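Local structure of Rep protein (Adeno-associated virus - 5, 1M55) at residues E36-N44 with K173-E181; E74-K83 with K157-N168. The protein probably nicks viral DNA as the metal-dependent endonuclease domain of a Rep protein, acting at the replication origin in a rolling-circle type of replication. All blocks are in the same frame, centred on the assembly; numbering follows the deposited sequence.

How the contacts relate
Contact 2 lies near the centre of the molecule, about 6 Å from it centre to centre, and pairs strands 77-83 and 162-167 of the antiparallel sheet. Contact 1 sits at the surface, with about 11 Å between the two centres, where the loop between helices 24-32 and 50-71 meets the start of helix 179-191. In sequence contact 2 is nested inside the loop closed by contact 1, and helix 179-191 is the next regular element after strand 162-167. The two contacts touch where Asn44 N probably bonds to Gln159 OE1 and where Ala176 packs on Ala165. The segment leading into the C-terminal helix thus packs on strand 162-167, the neighbour of the strand carrying the zinc ligand Glu82, and on an early loop.

Contact 1: residues E36-N44 with K173-E181; sequences ELPPESDLN and KLAALNLEE
Asp42 reaches across to the start of helix 179-191 and offers one carboxylate oxygen to each of two successive backbone amides. OD1 accepts from Leu179 N at 2.8 Å and OD2 from Glu180 N at 3.2 Å, both through their syn lone pairs. A chi1 of 62° sets CG between the backbone N and the carbonyl carbon, which swings the carboxylate over the amide of Asn178, and the two planes stack only 19° apart. Asn178 itself is the N-cap of this helix: its OD1 accepts a hydrogen bond from Glu181 N, while ND2 turns back to Glu40 O at 2.9 Å. The first turn of the helix is therefore capped from within and from the distant loop, and its amides would probably stabilise the negative charge of Asp42. Beside this polar end the packing is close. Ser41 OG donates to Leu177 O at 2.7 Å, in the carbonyl plane, at the end of the type I turn Pro38-Ser41. Leu177 spreads its branches under the loop, CD1 against the Pro38 ring at CG (3.7 Å) and CD2 near Leu43 CD1. The other Leu43 branch, CD2, lies against Leu179 CG at 3.8 Å. Beneath them, Leu177 and Leu179 also touch Trp164 and Leu162 of strand 162-167, respectively. The outer side is looser: the extended Glu40 chain meets Leu174 CD1 through OE1 alone, 3.9 Å away, in an exposed corner where a water lies within bonding distance of Leu174 O and, more weakly, of Glu40 O. A second water accepts from Asn178 ND2 and binds Asp42 OD2 weakly.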
loop_
_atom_site.group_PDB
_atom_site.type_symbol
_atom_site.label_atom_id
_atom_site.label_comp_id
_atom_site.label_asym_id
_atom_site.label_seq_id
_atom_site.Cartn_x
_atom_site.Cartn_y
_atom_site.Cartn_z
ATOM N N GLU A 36 2.177 4.363 -17.287
ATOM C CA GLU A 36 1.158 4.219 -18.321
ATOM C C GLU A 36 0.086 3.293 -17.769
ATOM O O GLU A 36 0.381 2.380 -16.993
ATOM C CB GLU A 36 1.740 3.615 -19.599
ATOM C CG GLU A 36 2.727 4.517 -20.327
ATOM C CD GLU A 36 3.167 3.958 -21.673
ATOM O OE1 GLU A 36 3.603 4.756 -22.531
ATOM O OE2 GLU A 36 3.077 2.725 -21.876
ATOM N N LEU A 37 -1.160 3.559 -18.130
ATOM C CA LEU A 37 -2.267 2.736 -17.676
ATOM C C LEU A 37 -2.310 1.459 -18.500
ATOM O O LEU A 37 -2.048 1.490 -19.701
ATOM C CB LEU A 37 -3.591 3.482 -17.863
ATOM C CG LEU A 37 -3.839 4.739 -17.042
ATOM C CD1 LEU A 37 -5.047 5.467 -17.604
ATOM C CD2 LEU A 37 -4.049 4.383 -15.579
ATOM N N PRO A 38 -2.583 0.313 -17.859
ATOM C CA PRO A 38 -2.655 -0.957 -18.592
ATOM C C PRO A 38 -3.892 -0.876 -19.500
ATOM O O PRO A 38 -4.833 -0.130 -19.209
ATOM C CB PRO A 38 -2.868 -1.981 -17.472
ATOM C CG PRO A 38 -2.226 -1.339 -16.290
ATOM C CD PRO A 38 -2.679 0.086 -16.408
ATOM N N PRO A 39 -3.930 -1.665 -20.583
ATOM C CA PRO A 39 -5.074 -1.640 -21.502
ATOM C C PRO A 39 -6.430 -1.869 -20.829
ATOM O O PRO A 39 -7.435 -1.270 -21.223
ATOM C CB PRO A 39 -4.746 -2.773 -22.476
ATOM C CG PRO A 39 -3.245 -2.742 -22.520
ATOM C CD PRO A 39 -2.897 -2.604 -21.054
ATOM N N GLU A 40 -6.453 -2.713 -19.803
ATOM C CA GLU A 40 -7.687 -3.043 -19.086
ATOM C C GLU A 40 -8.124 -2.031 -18.023
ATOM O O GLU A 40 -9.131 -2.241 -17.347
ATOM C CB GLU A 40 -7.555 -4.428 -18.451
ATOM C CG GLU A 40 -7.321 -5.532 -19.472
ATOM C CD GLU A 40 -7.092 -6.898 -18.828
ATOM O OE1 GLU A 40 -8.061 -7.470 -18.270
ATOM O OE2 GLU A 40 -5.942 -7.394 -18.880
ATOM N N SER A 41 -7.360 -0.957 -17.854
ATOM C CA SER A 41 -7.696 0.065 -16.867
ATOM C C SER A 41 -8.566 1.143 -17.497
ATOM O O SER A 41 -8.444 1.430 -18.685
ATOM C CB SER A 41 -6.426 0.700 -16.300
ATOM O OG SER A 41 -6.730 1.709 -15.354
ATOM N N ASP A 42 -9.450 1.727 -16.691
ATOM C CA ASP A 42 -10.328 2.794 -17.156
ATOM C C ASP A 42 -10.119 4.053 -16.312
ATOM O O ASP A 42 -10.981 4.934 -16.265
ATOM C CB ASP A 42 -11.798 2.349 -17.122
ATOM C CG ASP A 42 -12.292 2.013 -15.714
ATOM O OD1 ASP A 42 -11.503 2.094 -14.748
ATOM O OD2 ASP A 42 -13.487 1.663 -15.577
ATOM N N LEU A 43 -8.983 4.110 -15.622
ATOM C CA LEU A 43 -8.660 5.250 -14.779
ATOM C C LEU A 43 -8.258 6.449 -15.627
ATOM O O LEU A 43 -7.881 6.304 -16.790
ATOM C CB LEU A 43 -7.503 4.912 -13.827
ATOM C CG LEU A 43 -7.677 3.820 -12.767
ATOM C CD1 LEU A 43 -6.368 3.640 -12.021
ATOM C CD2 LEU A 43 -8.788 4.183 -11.803
ATOM N N ASN A 44 -8.379 7.637 -15.049
ATOM C CA ASN A 44 -7.985 8.859 -15.724
ATOM C C ASN A 44 -6.555 9.119 -15.239
ATOM O O ASN A 44 -6.336 9.456 -14.071
ATOM C CB ASN A 44 -8.910 10.009 -15.325
ATOM C CG ASN A 44 -8.510 11.324 -15.960
ATOM O OD1 ASN A 44 -7.499 11.411 -16.657
ATOM N ND2 ASN A 44 -9.306 12.356 -15.725
ATOM N N LYS A 173 -7.803 -9.040 -9.276
ATOM C CA LYS A 173 -6.842 -8.572 -10.274
ATOM C C LYS A 173 -7.413 -7.536 -11.237
ATOM O O LYS A 173 -6.776 -6.517 -11.513
ATOM C CB LYS A 173 -6.251 -9.747 -11.058
ATOM C CG LYS A 173 -5.183 -10.525 -10.307
ATOM C CD LYS A 173 -4.633 -11.658 -11.158
ATOM C CE LYS A 173 -3.412 -12.298 -10.516
ATOM N NZ LYS A 173 -2.280 -11.332 -10.407
ATOM N N LEU A 174 -8.616 -7.782 -11.742
ATOM C CA LEU A 174 -9.235 -6.845 -12.670
ATOM C C LEU A 174 -9.704 -5.573 -11.958
ATOM O O LEU A 174 -9.535 -4.469 -12.475
ATOM C CB LEU A 174 -10.399 -7.517 -13.401
ATOM C CG LEU A 174 -11.223 -6.653 -14.357
ATOM C CD1 LEU A 174 -10.339 -6.009 -15.427
ATOM C CD2 LEU A 174 -12.299 -7.523 -14.989
ATOM N N ALA A 175 -10.250 -5.734 -10.759
ATOM C CA ALA A 175 -10.748 -4.607 -9.975
ATOM C C ALA A 175 -9.680 -3.585 -9.602
ATOM O O ALA A 175 -9.961 -2.390 -9.533
ATOM C CB ALA A 175 -11.436 -5.118 -8.705
ATOM N N ALA A 176 -8.455 -4.055 -9.385
ATOM C CA ALA A 176 -7.355 -3.186 -8.975
ATOM C C ALA A 176 -7.297 -1.832 -9.675
ATOM O O ALA A 176 -7.229 -0.790 -9.016
ATOM C CB ALA A 176 -6.019 -3.921 -9.112
ATOM N N LEU A 177 -7.344 -1.837 -11.005
ATOM C CA LEU A 177 -7.264 -0.594 -11.763
ATOM C C LEU A 177 -8.484 -0.336 -12.643
ATOM O O LEU A 177 -8.408 0.436 -13.609
ATOM C CB LEU A 177 -5.997 -0.586 -12.622
ATOM C CG LEU A 177 -4.664 -0.768 -11.890
ATOM C CD1 LEU A 177 -3.531 -0.774 -12.896
ATOM C CD2 LEU A 177 -4.465 0.343 -10.876
ATOM N N ASN A 178 -9.610 -0.955 -12.303
ATOM C CA ASN A 178 -10.819 -0.775 -13.091
ATOM C C ASN A 178 -12.016 -0.406 -12.221
ATOM O O ASN A 178 -12.484 -1.203 -11.405
ATOM C CB ASN A 178 -11.120 -2.022 -13.923
ATOM C CG ASN A 178 -12.187 -1.773 -14.971
ATOM O OD1 ASN A 178 -13.378 -1.736 -14.663
ATOM N ND2 ASN A 178 -11.762 -1.573 -16.211
ATOM N N LEU A 179 -12.481 0.826 -12.404
ATOM C CA LEU A 179 -13.617 1.389 -11.676
ATOM C C LEU A 179 -14.931 0.659 -11.950
ATOM O O LEU A 179 -15.745 0.469 -11.048
ATOM C CB LEU A 179 -13.760 2.871 -12.024
ATOM C CG LEU A 179 -12.588 3.757 -11.587
ATOM C CD1 LEU A 179 -12.591 5.057 -12.366
ATOM C CD2 LEU A 179 -12.659 4.014 -10.085
ATOM N N GLU A 180 -15.130 0.229 -13.191
ATOM C CA GLU A 180 -16.351 -0.480 -13.557
ATOM C C GLU A 180 -16.409 -1.822 -12.818
ATOM O O GLU A 180 -17.451 -2.201 -12.274
ATOM C CB GLU A 180 -16.397 -0.683 -15.071
ATOM C CG GLU A 180 -17.775 -0.982 -15.614
ATOM C CD GLU A 180 -18.769 0.142 -15.376
ATOM O OE1 GLU A 180 -18.449 1.314 -15.670
ATOM O OE2 GLU A 180 -19.881 -0.153 -14.903
ATOM N N GLU A 181 -15.274 -2.517 -12.764
ATOM C CA GLU A 181 -15.195 -3.795 -12.066
ATOM C C GLU A 181 -15.383 -3.575 -10.556
ATOM O O GLU A 181 -16.035 -4.377 -9.883
ATOM C CB GLU A 181 -13.857 -4.489 -12.366
ATOM C CG GLU A 181 -13.596 -5.776 -11.577
ATOM C CD GLU A 181 -14.504 -6.944 -11.948
ATOM O OE1 GLU A 181 -15.429 -6.775 -12.770
ATOM O OE2 GLU A 181 -14.285 -8.047 -11.409
HETATM O O HOH W 1 -8.033 -3.146 -14.704
HETATM O O HOH W 2 -13.679 -0.660 -18.031
#

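Contact 2: residues E74-K83 with K157-N168; sequences ESKFFVQFEK and KVQPELQWAWTN. With ZN (zinc ion), chain C.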
loop_
_atom_site.group_PDB
_atom_site.type_symbol
_atom_site.label_atom_id
_atom_site.label_comp_id
_atom_site.label_asym_id
_atom_site.label_seq_id
_atom_site.Cartn_x
_atom_site.Cartn_y
_atom_site.Cartn_z
ATOM N N GLU A 74 5.184 -16.754 -1.186
ATOM C CA GLU A 74 4.775 -15.582 -1.951
ATOM C C GLU A 74 3.412 -15.208 -1.368
ATOM O O GLU A 74 2.373 -15.606 -1.887
ATOM C CB GLU A 74 4.638 -15.918 -3.439
ATOM C CG GLU A 74 4.234 -14.736 -4.326
ATOM C CD GLU A 74 5.365 -13.747 -4.593
ATOM O OE1 GLU A 74 6.493 -13.945 -4.094
ATOM O OE2 GLU A 74 5.123 -12.764 -5.322
ATOM N N SER A 75 3.427 -14.486 -0.253
ATOM C CA SER A 75 2.203 -14.081 0.423
ATOM C C SER A 75 1.205 -13.331 -0.461
ATOM O O SER A 75 1.593 -12.520 -1.315
ATOM C CB SER A 75 2.541 -13.222 1.644
ATOM O OG SER A 75 3.344 -13.931 2.573
ATOM N N LYS A 76 -0.077 -13.628 -0.261
ATOM C CA LYS A 76 -1.152 -12.971 -0.993
ATOM C C LYS A 76 -1.268 -11.564 -0.421
ATOM O O LYS A 76 -1.044 -11.354 0.785
ATOM C CB LYS A 76 -2.472 -13.720 -0.805
ATOM C CG LYS A 76 -2.533 -15.064 -1.514
ATOM C CD LYS A 76 -2.430 -14.893 -3.021
ATOM C CE LYS A 76 -2.582 -16.221 -3.746
ATOM N NZ LYS A 76 -2.639 -16.039 -5.222
ATOM N N PHE A 77 -1.625 -10.610 -1.274
ATOM C CA PHE A 77 -1.746 -9.223 -0.853
ATOM C C PHE A 77 -2.702 -8.435 -1.726
ATOM O O PHE A 77 -3.052 -8.854 -2.835
ATOM C CB PHE A 77 -0.367 -8.523 -0.926
ATOM C CG PHE A 77 0.182 -8.383 -2.337
ATOM C CD1 PHE A 77 -0.187 -7.307 -3.150
ATOM C CD2 PHE A 77 1.047 -9.342 -2.857
ATOM C CE1 PHE A 77 0.296 -7.194 -4.461
ATOM C CE2 PHE A 77 1.536 -9.238 -4.167
ATOM C CZ PHE A 77 1.158 -8.163 -4.968
ATOM N N PHE A 78 -3.143 -7.305 -1.185
ATOM C CA PHE A 78 -3.963 -6.340 -1.896
ATOM C C PHE A 78 -3.453 -5.025 -1.323
ATOM O O PHE A 78 -3.548 -4.790 -0.120
ATOM C CB PHE A 78 -5.466 -6.483 -1.650
ATOM C CG PHE A 78 -6.289 -5.550 -2.506
ATOM C CD1 PHE A 78 -6.735 -5.946 -3.764
ATOM C CD2 PHE A 78 -6.550 -4.243 -2.086
ATOM C CE1 PHE A 78 -7.422 -5.054 -4.598
ATOM C CE2 PHE A 78 -7.235 -3.348 -2.909
ATOM C CZ PHE A 78 -7.669 -3.756 -4.170
ATOM N N VAL A 79 -2.830 -4.223 -2.175
ATOM C CA VAL A 79 -2.257 -2.950 -1.768
ATOM C C VAL A 79 -2.917 -1.830 -2.555
ATOM O O VAL A 79 -2.989 -1.885 -3.786
ATOM C CB VAL A 79 -0.731 -2.933 -2.041
ATOM C CG1 VAL A 79 -0.119 -1.596 -1.642
ATOM C CG2 VAL A 79 -0.050 -4.071 -1.286
ATOM N N GLN A 80 -3.431 -0.832 -1.847
ATOM C CA GLN A 80 -4.072 0.294 -2.505
ATOM C C GLN A 80 -3.393 1.611 -2.130
ATOM O O GLN A 80 -3.208 1.912 -0.948
ATOM C CB GLN A 80 -5.567 0.339 -2.175
ATOM C CG GLN A 80 -6.312 1.454 -2.885
ATOM C CD GLN A 80 -7.795 1.185 -2.971
ATOM O OE1 GLN A 80 -8.230 0.329 -3.731
ATOM N NE2 GLN A 80 -8.578 1.915 -2.192
ATOM N N PHE A 81 -2.977 2.355 -3.152
ATOM C CA PHE A 81 -2.319 3.649 -2.987
ATOM C C PHE A 81 -3.391 4.740 -3.066
ATOM O O PHE A 81 -4.162 4.800 -4.033
ATOM C CB PHE A 81 -1.270 3.841 -4.090
ATOM C CG PHE A 81 -0.460 5.102 -3.954
ATOM C CD1 PHE A 81 -0.176 5.881 -5.072
ATOM C CD2 PHE A 81 0.006 5.520 -2.710
ATOM C CE1 PHE A 81 0.558 7.063 -4.951
ATOM C CE2 PHE A 81 0.742 6.701 -2.583
ATOM C CZ PHE A 81 1.015 7.470 -3.706
ATOM N N GLU A 82 -3.423 5.604 -2.057
ATOM C CA GLU A 82 -4.415 6.672 -1.989
ATOM C C GLU A 82 -3.823 8.038 -1.673
ATOM O O GLU A 82 -2.749 8.152 -1.076
ATOM C CB GLU A 82 -5.461 6.354 -0.912
ATOM C CG GLU A 82 -6.289 5.106 -1.170
ATOM C CD GLU A 82 -7.203 4.756 -0.010
ATOM O OE1 GLU A 82 -7.291 5.539 0.960
ATOM O OE2 GLU A 82 -7.838 3.688 -0.063
ATOM N N LYS A 83 -4.554 9.071 -2.076
ATOM C CA LYS A 83 -4.183 10.453 -1.814
ATOM C C LYS A 83 -5.154 10.874 -0.708
ATOM O O LYS A 83 -6.326 11.157 -0.975
ATOM C CB LYS A 83 -4.393 11.303 -3.068
ATOM C CG LYS A 83 -4.023 12.764 -2.917
ATOM C CD LYS A 83 -4.219 13.504 -4.238
ATOM C CE LYS A 83 -3.591 14.895 -4.207
ATOM N NZ LYS A 83 -4.195 15.769 -3.163
ATOM N N LYS A 157 -13.360 3.326 -3.176
ATOM C CA LYS A 157 -12.634 4.573 -3.412
ATOM C C LYS A 157 -12.581 4.930 -4.896
ATOM O O LYS A 157 -12.388 4.058 -5.744
ATOM C CB LYS A 157 -11.211 4.505 -2.844
ATOM C CG LYS A 157 -11.090 4.873 -1.368
ATOM C CD LYS A 157 -11.530 3.753 -0.454
ATOM C CE LYS A 157 -11.521 4.193 1.006
ATOM N NZ LYS A 157 -10.180 4.633 1.464
ATOM N N VAL A 158 -12.776 6.211 -5.204
ATOM C CA VAL A 158 -12.734 6.686 -6.586
ATOM C C VAL A 158 -11.630 7.739 -6.694
ATOM O O VAL A 158 -11.061 8.153 -5.677
ATOM C CB VAL A 158 -14.100 7.296 -7.038
ATOM C CG1 VAL A 158 -15.179 6.230 -7.045
ATOM C CG2 VAL A 158 -14.503 8.444 -6.126
ATOM N N GLN A 159 -11.298 8.148 -7.915
ATOM C CA GLN A 159 -10.260 9.158 -8.112
ATOM C C GLN A 159 -10.796 10.521 -7.678
ATOM O O GLN A 159 -11.992 10.786 -7.810
ATOM C CB GLN A 159 -9.829 9.198 -9.578
ATOM C CG GLN A 159 -9.206 7.901 -10.064
ATOM C CD GLN A 159 -8.682 8.010 -11.475
ATOM O OE1 GLN A 159 -9.418 7.812 -12.440
ATOM N NE2 GLN A 159 -7.406 8.333 -11.608
ATOM N N PRO A 160 -9.922 11.417 -7.189
ATOM C CA PRO A 160 -8.473 11.269 -7.014
ATOM C C PRO A 160 -7.992 10.565 -5.738
ATOM O O PRO A 160 -6.784 10.376 -5.567
ATOM C CB PRO A 160 -7.985 12.712 -7.064
ATOM C CG PRO A 160 -9.078 13.431 -6.347
ATOM C CD PRO A 160 -10.333 12.812 -6.930
ATOM N N GLU A 161 -8.900 10.201 -4.829
ATOM C CA GLU A 161 -8.468 9.505 -3.613
ATOM C C GLU A 161 -7.755 8.217 -4.023
ATOM O O GLU A 161 -6.670 7.912 -3.529
ATOM C CB GLU A 161 -9.637 9.172 -2.687
ATOM C CG GLU A 161 -9.162 8.492 -1.403
ATOM C CD GLU A 161 -10.272 8.147 -0.434
ATOM O OE1 GLU A 161 -11.439 8.521 -0.674
ATOM O OE2 GLU A 161 -9.969 7.493 0.583
ATOM N N LEU A 162 -8.386 7.452 -4.906
ATOM C CA LEU A 162 -7.783 6.224 -5.412
ATOM C C LEU A 162 -6.704 6.657 -6.396
ATOM O O LEU A 162 -6.980 7.413 -7.332
ATOM C CB LEU A 162 -8.822 5.365 -6.144
ATOM C CG LEU A 162 -8.271 4.179 -6.945
ATOM C CD1 LEU A 162 -7.577 3.204 -6.012
ATOM C CD2 LEU A 162 -9.390 3.491 -7.707
ATOM N N GLN A 163 -5.477 6.205 -6.165
ATOM C CA GLN A 163 -4.360 6.539 -7.039
ATOM C C GLN A 163 -3.906 5.328 -7.853
ATOM O O GLN A 163 -3.635 5.449 -9.048
ATOM C CB GLN A 163 -3.197 7.095 -6.219
ATOM C CG GLN A 163 -3.439 8.488 -5.649
ATOM C CD GLN A 163 -3.259 9.580 -6.686
ATOM O OE1 GLN A 163 -2.264 9.600 -7.412
ATOM N NE2 GLN A 163 -4.210 10.499 -6.753
ATOM N N TRP A 164 -3.863 4.159 -7.216
ATOM C CA TRP A 164 -3.434 2.929 -7.883
ATOM C C TRP A 164 -3.660 1.763 -6.927
ATOM O O TRP A 164 -3.919 1.969 -5.744
ATOM C CB TRP A 164 -1.938 3.022 -8.213
ATOM C CG TRP A 164 -1.488 2.219 -9.403
ATOM C CD1 TRP A 164 -0.994 0.950 -9.397
ATOM C CD2 TRP A 164 -1.428 2.668 -10.761
ATOM N NE1 TRP A 164 -0.617 0.582 -10.668
ATOM C CE2 TRP A 164 -0.874 1.618 -11.525
ATOM C CE3 TRP A 164 -1.782 3.860 -11.407
ATOM C CZ2 TRP A 164 -0.664 1.723 -12.904
ATOM C CZ3 TRP A 164 -1.575 3.963 -12.781
ATOM C CH2 TRP A 164 -1.019 2.899 -13.513
ATOM N N ALA A 165 -3.563 0.540 -7.438
ATOM C CA ALA A 165 -3.722 -0.641 -6.600
ATOM C C ALA A 165 -3.046 -1.827 -7.273
ATOM O O ALA A 165 -2.899 -1.851 -8.496
ATOM C CB ALA A 165 -5.201 -0.937 -6.334
ATOM N N TRP A 166 -2.620 -2.788 -6.459
ATOM C CA TRP A 166 -1.941 -3.990 -6.936
ATOM C C TRP A 166 -2.435 -5.169 -6.108
ATOM O O TRP A 166 -2.761 -5.018 -4.928
ATOM C CB TRP A 166 -0.426 -3.894 -6.706
ATOM C CG TRP A 166 0.278 -2.693 -7.266
ATOM C CD1 TRP A 166 1.013 -2.639 -8.420
ATOM C CD2 TRP A 166 0.436 -1.415 -6.632
ATOM N NE1 TRP A 166 1.631 -1.415 -8.531
ATOM C CE2 TRP A 166 1.295 -0.644 -7.449
ATOM C CE3 TRP A 166 -0.059 -0.851 -5.446
ATOM C CZ2 TRP A 166 1.675 0.662 -7.118
ATOM C CZ3 TRP A 166 0.320 0.447 -5.116
ATOM C CH2 TRP A 166 1.179 1.189 -5.950
ATOM N N THR A 167 -2.435 -6.357 -6.700
ATOM C CA THR A 167 -2.858 -7.550 -5.979
ATOM C C THR A 167 -2.478 -8.810 -6.736
ATOM O O THR A 167 -2.295 -8.780 -7.960
ATOM C CB THR A 167 -4.391 -7.576 -5.759
ATOM O OG1 THR A 167 -4.740 -8.691 -4.932
ATOM C CG2 THR A 167 -5.129 -7.693 -7.084
ATOM N N ASN A 168 -2.287 -9.893 -5.990
ATOM C CA ASN A 168 -2.001 -11.184 -6.598
ATOM C C ASN A 168 -3.174 -12.121 -6.288
ATOM O O ASN A 168 -3.060 -13.341 -6.403
ATOM C CB ASN A 168 -0.644 -11.766 -6.163
ATOM C CG ASN A 168 -0.530 -11.974 -4.669
ATOM O OD1 ASN A 168 -1.428 -11.625 -3.903
ATOM N ND2 ASN A 168 0.595 -12.529 -4.241
HETATM ZN ZN ZN C . -6.660 5.460 2.934
HETATM O O HOH W 3 2.625 -12.627 -6.467
#
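Asn168 slides beneath the ring of Phe77 and fills the corner where strand 77-83 begins. Its amide, tilted 34° to the ring, brings OD1 to Phe77 N (2.8 Å) and ND2 to Ser75 O; a chi1 of 59° folds it back toward the neighbouring strand. Lys76, bent at chi2, wraps round the outside of this amide and donates through NZ to Asn168 O at 3.0 Å. Next along, Thr167 OG1 donates to Phe77 O, while its CB nestles against Phe78 CD1 at 3.5 Å. On the face carrying Val79 and Phe81, the broad Trp166 ring spans the hollow between them: CE3 rests on Val79 CG1 (3.9 Å) and CZ3 against Phe81 CB. Trp164 CD1 lies over one face of the Trp166 ring, and Arg60 of helix 50-71 makes a cation-pi contact with the Trp166 ring. On the other face Ala165 is the low point, beside which the extended Gln80 crosses Leu162, its CD 3.7 Å from Leu162 CD1. The register shifts by one at a classic beta bulge, where Gln163 N and Trp164 N both donate to Phe81 O and Gln163 CB fits against Phe81 CD1, and pairing resumes with Glu82 opposite Leu162. Here the bent Lys157 chain reaches over to Glu82, where NZ forms a salt bridge to OE2 at 3.0 Å; NZ also pairs with Glu161 OE2. Gln80 NE2 takes the anti lone pair of Glu82 OE2, probably helping to fix the carboxylate's rotation. OE1 binds zinc at 2.1 Å and with His89 and His91 of strand 88-95 completes the protein part of a metal site on an antiparallel sheet, as in HUH endonucleases of rolling-circle replication.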